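Local coordinates for protein beta-1,4-mannanase (Aplysia kurodai, PDB 3VUP) that probably hydrolyses the beta-1,4-mannosidic linkages of mannan in the digestive fluid of the sea hare, using a TIM-barrel fold, at residues E47-K50 and L51-G55; L23-M26 and S27-Y30. All coordinates share one frame; numbering follows the deposited sequence.

Contact 1 of 2, residues E47-K50 and L51-G55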
ATOM      1  N   GLU A  47      13.146 -12.787   7.017  1.00  7.64           N
ATOM      2  CA  GLU A  47      12.267 -11.737   7.514  1.00  7.86           C
ATOM      3  C   GLU A  47      10.831 -12.238   7.640  1.00  7.13           C
ATOM      4  O   GLU A  47      10.117 -11.860   8.564  1.00  7.45           O
ATOM      5  CB  GLU A  47      12.356 -10.484   6.642  1.00  7.98           C
ATOM      6  CG  GLU A  47      13.748  -9.875   6.617  1.00  8.35           C
ATOM      7  CD  GLU A  47      14.201  -9.353   7.971  1.00  9.43           C
ATOM      8  OE1 GLU A  47      13.342  -8.970   8.799  1.00  9.83           O
ATOM      9  OE2 GLU A  47      15.427  -9.325   8.207  1.00 10.56           O
ATOM     10  N   PHE A  48      10.393 -13.078   6.708  1.00  7.32           N
ATOM     11  CA  PHE A  48       9.088 -13.711   6.859  1.00  7.86           C
ATOM     12  C   PHE A  48       9.050 -14.621   8.090  1.00  7.91           C
ATOM     13  O   PHE A  48       8.075 -14.637   8.836  1.00  7.60           O
ATOM     14  CB  PHE A  48       8.704 -14.497   5.605  1.00  8.78           C
ATOM     15  CG  PHE A  48       8.160 -13.634   4.496  1.00  9.41           C
ATOM     16  CD1 PHE A  48       6.805 -13.373   4.415  1.00  9.77           C
ATOM     17  CD2 PHE A  48       8.999 -13.068   3.547  1.00 10.92           C
ATOM     18  CE1 PHE A  48       6.290 -12.576   3.409  1.00 10.82           C
ATOM     19  CE2 PHE A  48       8.483 -12.269   2.531  1.00 11.94           C
ATOM     20  CZ  PHE A  48       7.128 -12.030   2.466  1.00 11.74           C
ATOM     21  N   LYS A  49      10.107 -15.395   8.300  1.00  7.97           N
ATOM     22  CA  LYS A  49      10.150 -16.282   9.455  1.00  8.85           C
ATOM     23  C   LYS A  49      10.105 -15.496  10.762  1.00  8.14           C
ATOM     24  O   LYS A  49       9.331 -15.826  11.658  1.00  8.38           O
ATOM     25  CB  LYS A  49      11.388 -17.164   9.421  1.00  9.98           C
ATOM     26  CG  LYS A  49      11.448 -18.127  10.595  1.00 11.33           C
ATOM     27  CD  LYS A  49      12.667 -19.020  10.519  1.00 13.80           C
ATOM     28  CE  LYS A  49      12.555 -20.197  11.477  1.00 16.40           C
ATOM     29  NZ  LYS A  49      12.449 -19.753  12.887  1.00 17.50           N
ATOM     30  N   LYS A  50      10.930 -14.460  10.873  1.00  8.24           N
ATOM     31  CA  LYS A  50      10.955 -13.651  12.090  1.00  8.05           C
ATOM     32  C   LYS A  50       9.603 -13.002  12.357  1.00  7.75           C
ATOM     33  O   LYS A  50       9.146 -12.952  13.502  1.00  7.45           O
ATOM     34  CB  LYS A  50      12.044 -12.581  12.018  1.00  9.22           C
ATOM     35  CG  LYS A  50      13.440 -13.158  12.136  1.00 10.38           C
ATOM     36  CD  LYS A  50      14.503 -12.080  12.217  1.00 12.40           C
ATOM     37  CE  LYS A  50      14.617 -11.318  10.904  1.00 12.68           C
ATOM     38  NZ  LYS A  50      15.750 -10.346  10.918  1.00 12.69           N
ATOM     39  N   LEU A  51       8.961 -12.507  11.303  1.00  6.69           N
ATOM     40  CA  LEU A  51       7.653 -11.892  11.448  1.00  6.56           C
ATOM     41  C   LEU A  51       6.608 -12.891  11.932  1.00  6.55           C
ATOM     42  O   LEU A  51       5.841 -12.609  12.851  1.00  7.05           O
ATOM     43  CB  LEU A  51       7.221 -11.274  10.123  1.00  6.68           C
ATOM     44  CG  LEU A  51       5.829 -10.650  10.106  1.00  6.86           C
ATOM     45  CD1 LEU A  51       5.734  -9.517  11.124  1.00  7.96           C
ATOM     46  CD2 LEU A  51       5.497 -10.158   8.708  1.00  7.74           C
ATOM     47  N   HIS A  52       6.584 -14.066  11.314  1.00  6.78           N
ATOM     48  CA  HIS A  52       5.668 -15.113  11.735  1.00  7.41           C
ATOM     49  C   HIS A  52       5.916 -15.540  13.184  1.00  7.62           C
ATOM     50  O   HIS A  52       4.983 -15.685  13.979  1.00  7.60           O
ATOM     51  CB  HIS A  52       5.805 -16.334  10.831  1.00  8.72           C
ATOM     52  CG  HIS A  52       5.124 -17.545  11.377  1.00 10.07           C
ATOM     53  ND1 HIS A  52       3.753 -17.650  11.458  1.00 10.14           N
ATOM     54  CD2 HIS A  52       5.622 -18.687  11.906  1.00 12.16           C
ATOM     55  CE1 HIS A  52       3.433 -18.814  11.995  1.00 11.81           C
ATOM     56  NE2 HIS A  52       4.550 -19.461  12.278  1.00 12.71           N
ATOM     57  N   ASP A  53       7.180 -15.760  13.518  1.00  8.00           N
ATOM     58  CA  ASP A  53       7.530 -16.198  14.864  1.00  8.61           C
ATOM     59  C   ASP A  53       7.106 -15.173  15.921  1.00  8.31           C
ATOM     60  O   ASP A  53       6.779 -15.539  17.048  1.00  9.43           O
ATOM     61  CB  ASP A  53       9.026 -16.496  14.964  1.00  9.35           C
ATOM     62  CG  ASP A  53       9.432 -17.744  14.192  1.00 11.42           C
ATOM     63  OD1 ASP A  53       8.540 -18.540  13.832  1.00 11.95           O
ATOM     64  OD2 ASP A  53      10.648 -17.936  13.965  1.00 12.52           O
ATOM     65  N   ALA A  54       7.102 -13.896  15.548  1.00  8.29           N
ATOM     66  CA  ALA A  54       6.672 -12.840  16.455  1.00  8.13           C
ATOM     67  C   ALA A  54       5.155 -12.719  16.551  1.00  8.32           C
ATOM     68  O   ALA A  54       4.649 -11.976  17.382  1.00  9.21           O
ATOM     69  CB  ALA A  54       7.271 -11.515  16.037  1.00  8.83           C
ATOM     70  N   GLY A  55       4.430 -13.432  15.695  1.00  7.70           N
ATOM     71  CA  GLY A  55       2.981 -13.372  15.728  1.00  7.90           C
ATOM     72  C   GLY A  55       2.329 -12.459  14.703  1.00  7.26           C
ATOM     73  O   GLY A  55       1.131 -12.184  14.793  1.00  7.68           O
TER
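Lys49 reaches one turn ahead to Asp53 in the last turns of helix 36-53, the first outer helix of the TIM barrel. With CG anti to the backbone N (chi1 -179°), the lysine runs extended until its last torsion bends and brings NZ 2.8 Å from Asp53 OD2, in a salt bridge that uses the syn lone pair of the carboxylate oxygen. Asp53 carries its CG beside its own backbone N, which tips the carboxylate back over the preceding turn. Asp53 N also bonds to Lys49 O, so the same two residues are joined through main chain and side chains. A second salt bridge, this one spaced i to i+3, lies within 47-50: Lys50 places NZ 2.9 Å from Glu47 OE2, approaching from above the carboxylate plane. On the buried side, Phe48 packs against helix 88-101 and Leu51 against Ile335 of helix 324-338, while both touch Met59 of strand 58-65. The helix finishes in a Schellman motif at Gly55, whose positive phi of 99° would press a CB against the preceding carbonyl. Gly55 N turns back to His52 O at 2.9 Å.

Contact 2 of 2, residues L23-M26 and S27-Y30; sequences LPWM and SYAY
The loop that follows the first barrel strand, 18-22, carries an edge-to-face aromatic pair, in which Tyr28 sets the edge of its ring against the face of Trp25. The planes stand at 89°, and the centroids of the tyrosine ring and the six-membered indole ring are 4.8 Å apart. Tyr28 CD1 is the atom that points into the indole, 3.7 Å from Trp25 CD2, with CE1 alongside it above CZ3 and CH2. Further back, Tyr28 CB sits 4.0 Å from the centroid of the five-membered ring, nearly on its normal, and makes a CH-pi contact. Both halves of the indole are therefore engaged by one residue. This depends on the first torsion of Trp25 (chi1 49°), which lodges CG between the backbone N and the carbonyl carbon and swings the ring toward the chain ahead. Pro24, preceded by a cis peptide bond, lays CG against the opposite face, nearer the rim. In a TIM barrel such beta-alpha loops border the mouth where the active site lies; a bound Tris molecule, probably from the crystallisation liquor, lies about 6 Å from the Trp25 side chain, consistent with a pocket here, and Trp62 adds another edge-to-face partner. Were Trp25 replaced by an alanine, the Tyr28 edge would probably lose its aromatic face, leaving the tyrosine ring freer to turn and Pro24 CG without the indole it lies against. Beyond the pair the chain folds into a type II beta turn, closed by Tyr30 N to Ser27 O at 2.8 Å, with Ala29 at positive phi. Asp31 accepts the amides of Met26 and Ser27 on its two carboxylate oxygens, and Ser27 OG hydrogen-bonds to Asn40 OD1 of helix 36-53.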
ATOM      1  N   LEU A  23       8.397  -4.569   5.071  1.00  5.02           N
ATOM      2  CA  LEU A  23       9.744  -5.115   4.957  1.00  5.30           C
ATOM      3  C   LEU A  23      10.854  -4.045   5.055  1.00  5.20           C
ATOM      4  O   LEU A  23      11.724  -4.167   5.909  1.00  5.47           O
ATOM      5  CB  LEU A  23       9.862  -5.970   3.692  1.00  5.80           C
ATOM      6  CG  LEU A  23      11.202  -6.661   3.469  1.00  6.34           C
ATOM      7  CD1 LEU A  23      11.428  -7.719   4.537  1.00  6.65           C
ATOM      8  CD2 LEU A  23      11.248  -7.271   2.078  1.00  7.18           C
ATOM      9  N   PRO A  24      10.825  -2.989   4.211  1.00  5.24           N
ATOM     10  CA  PRO A  24       9.900  -2.696   3.109  1.00  5.57           C
ATOM     11  C   PRO A  24      10.454  -3.143   1.759  1.00  5.28           C
ATOM     12  O   PRO A  24       9.736  -3.114   0.760  1.00  5.91           O
ATOM     13  CB  PRO A  24       9.782  -1.173   3.155  1.00  6.76           C
ATOM     14  CG  PRO A  24      10.969  -0.684   3.926  1.00  7.87           C
ATOM     15  CD  PRO A  24      11.755  -1.864   4.424  1.00  6.12           C
ATOM     16  N   TRP A  25      11.724  -3.540   1.762  1.00  5.17           N
ATOM     17  CA  TRP A  25      12.454  -4.025   0.601  1.00  5.11           C
ATOM     18  C   TRP A  25      13.704  -4.672   1.174  1.00  5.47           C
ATOM     19  O   TRP A  25      13.997  -4.527   2.363  1.00  6.00           O
ATOM     20  CB  TRP A  25      12.846  -2.869  -0.341  1.00  5.55           C
ATOM     21  CG  TRP A  25      13.489  -1.724   0.361  1.00  6.01           C
ATOM     22  CD1 TRP A  25      14.756  -1.675   0.881  1.00  6.58           C
ATOM     23  CD2 TRP A  25      12.877  -0.471   0.671  1.00  6.22           C
ATOM     24  NE1 TRP A  25      14.969  -0.461   1.489  1.00  7.38           N
ATOM     25  CE2 TRP A  25      13.832   0.298   1.372  1.00  6.83           C
ATOM     26  CE3 TRP A  25      11.618   0.082   0.417  1.00  6.58           C
ATOM     27  CZ2 TRP A  25      13.563   1.593   1.820  1.00  7.02           C
ATOM     28  CZ3 TRP A  25      11.351   1.367   0.868  1.00  6.95           C
ATOM     29  CH2 TRP A  25      12.319   2.105   1.566  1.00  7.35           C
ATOM     30  N   MET A  26      14.448  -5.369   0.327  1.00  6.14           N
ATOM     31  CA  MET A  26      15.770  -5.839   0.712  1.00  6.63           C
ATOM     32  C   MET A  26      16.816  -4.997  -0.015  1.00  7.07           C
ATOM     33  O   MET A  26      17.587  -4.271   0.619  1.00  8.34           O
ATOM     34  CB  MET A  26      15.936  -7.330   0.435  1.00  7.56           C
ATOM     35  CG  MET A  26      17.244  -7.905   0.981  1.00  8.75           C
ATOM     36  SD  MET A  26      17.550  -7.595   2.733  1.00  9.21           S
ATOM     37  CE  MET A  26      16.083  -8.339   3.455  1.00  9.27           C
ATOM     38  N   SER A  27      16.820  -5.083  -1.343  1.00  6.99           N
ATOM     39  CA  SER A  27      17.555  -4.151  -2.190  1.00  7.60           C
ATOM     40  C   SER A  27      16.524  -3.246  -2.855  1.00  7.71           C
ATOM     41  O   SER A  27      15.773  -3.693  -3.722  1.00  7.75           O
ATOM     42  CB  SER A  27      18.357  -4.913  -3.242  1.00  8.68           C
ATOM     43  OG  SER A  27      19.301  -5.766  -2.619  1.00  9.79           O
ATOM     44  N   TYR A  28      16.470  -1.990  -2.424  1.00  8.16           N
ATOM     45  CA  TYR A  28      15.457  -1.031  -2.877  1.00  7.16           C
ATOM     46  C   TYR A  28      15.282  -1.045  -4.391  1.00  7.06           C
ATOM     47  O   TYR A  28      16.219  -0.738  -5.126  1.00  8.20           O
ATOM     48  CB  TYR A  28      15.851   0.368  -2.409  1.00  8.14           C
ATOM     49  CG  TYR A  28      14.929   1.511  -2.786  1.00  7.85           C
ATOM     50  CD1 TYR A  28      13.895   1.905  -1.945  1.00  7.84           C
ATOM     51  CD2 TYR A  28      15.140   2.248  -3.942  1.00  7.43           C
ATOM     52  CE1 TYR A  28      13.067   2.974  -2.263  1.00  8.34           C
ATOM     53  CE2 TYR A  28      14.318   3.326  -4.272  1.00  7.67           C
ATOM     54  CZ  TYR A  28      13.284   3.691  -3.423  1.00  7.56           C
ATOM     55  OH  TYR A  28      12.460   4.762  -3.725  1.00  8.28           O
ATOM     56  N   ALA A  29      14.080  -1.415  -4.834  1.00  6.54           N
ATOM     57  CA  ALA A  29      13.683  -1.432  -6.251  1.00  6.77           C
ATOM     58  C   ALA A  29      14.408  -2.476  -7.085  1.00  7.41           C
ATOM     59  O   ALA A  29      14.276  -2.484  -8.308  1.00  7.90           O
ATOM     60  CB  ALA A  29      13.828  -0.047  -6.889  1.00  8.04           C
ATOM     61  N   TYR A  30      15.163  -3.341  -6.409  1.00  7.82           N
ATOM     62  CA  TYR A  30      16.022  -4.346  -7.027  1.00  8.50           C
ATOM     63  C   TYR A  30      15.766  -5.727  -6.435  1.00  8.01           C
ATOM     64  O   TYR A  30      16.688  -6.536  -6.327  1.00  9.14           O
ATOM     65  CB  TYR A  30      17.493  -3.979  -6.798  1.00  9.48           C
ATOM     66  CG  TYR A  30      18.069  -3.172  -7.911  1.00 10.39           C
ATOM     67  CD1 TYR A  30      17.690  -1.858  -8.099  1.00 10.60           C
ATOM     68  CD2 TYR A  30      18.991  -3.730  -8.787  1.00 12.36           C
ATOM     69  CE1 TYR A  30      18.207  -1.119  -9.139  1.00 11.24           C
ATOM     70  CE2 TYR A  30      19.509  -3.009  -9.821  1.00 12.80           C
ATOM     71  CZ  TYR A  30      19.123  -1.699  -9.995  1.00 11.53           C
ATOM     72  OH  TYR A  30      19.656  -0.998 -11.048  1.00 13.31           O
TER

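From the N terminus the chain leaves strand 18-22, passes through contact 2 in the loop, enters helix 36-53 and reaches contact 1 at its end, before strand 58-65 completes the beta-alpha-beta unit. The two are in series, neither nesting nor crossing; contact 2 folds the loop back on itself before the helix, with a turn at 27-30, and contact 1 lies at the helix's end. Their centres are about 17 Å apart, yet their edges meet: Glu47 CB packs 3.6 Å from Leu23 CD1, and Glu47 CG lies near Met26 CE. Helix 324-338 touches both, through Val325 near the loop and Ile335 near the helix end, thus joining the last helix of the barrel to the first unit.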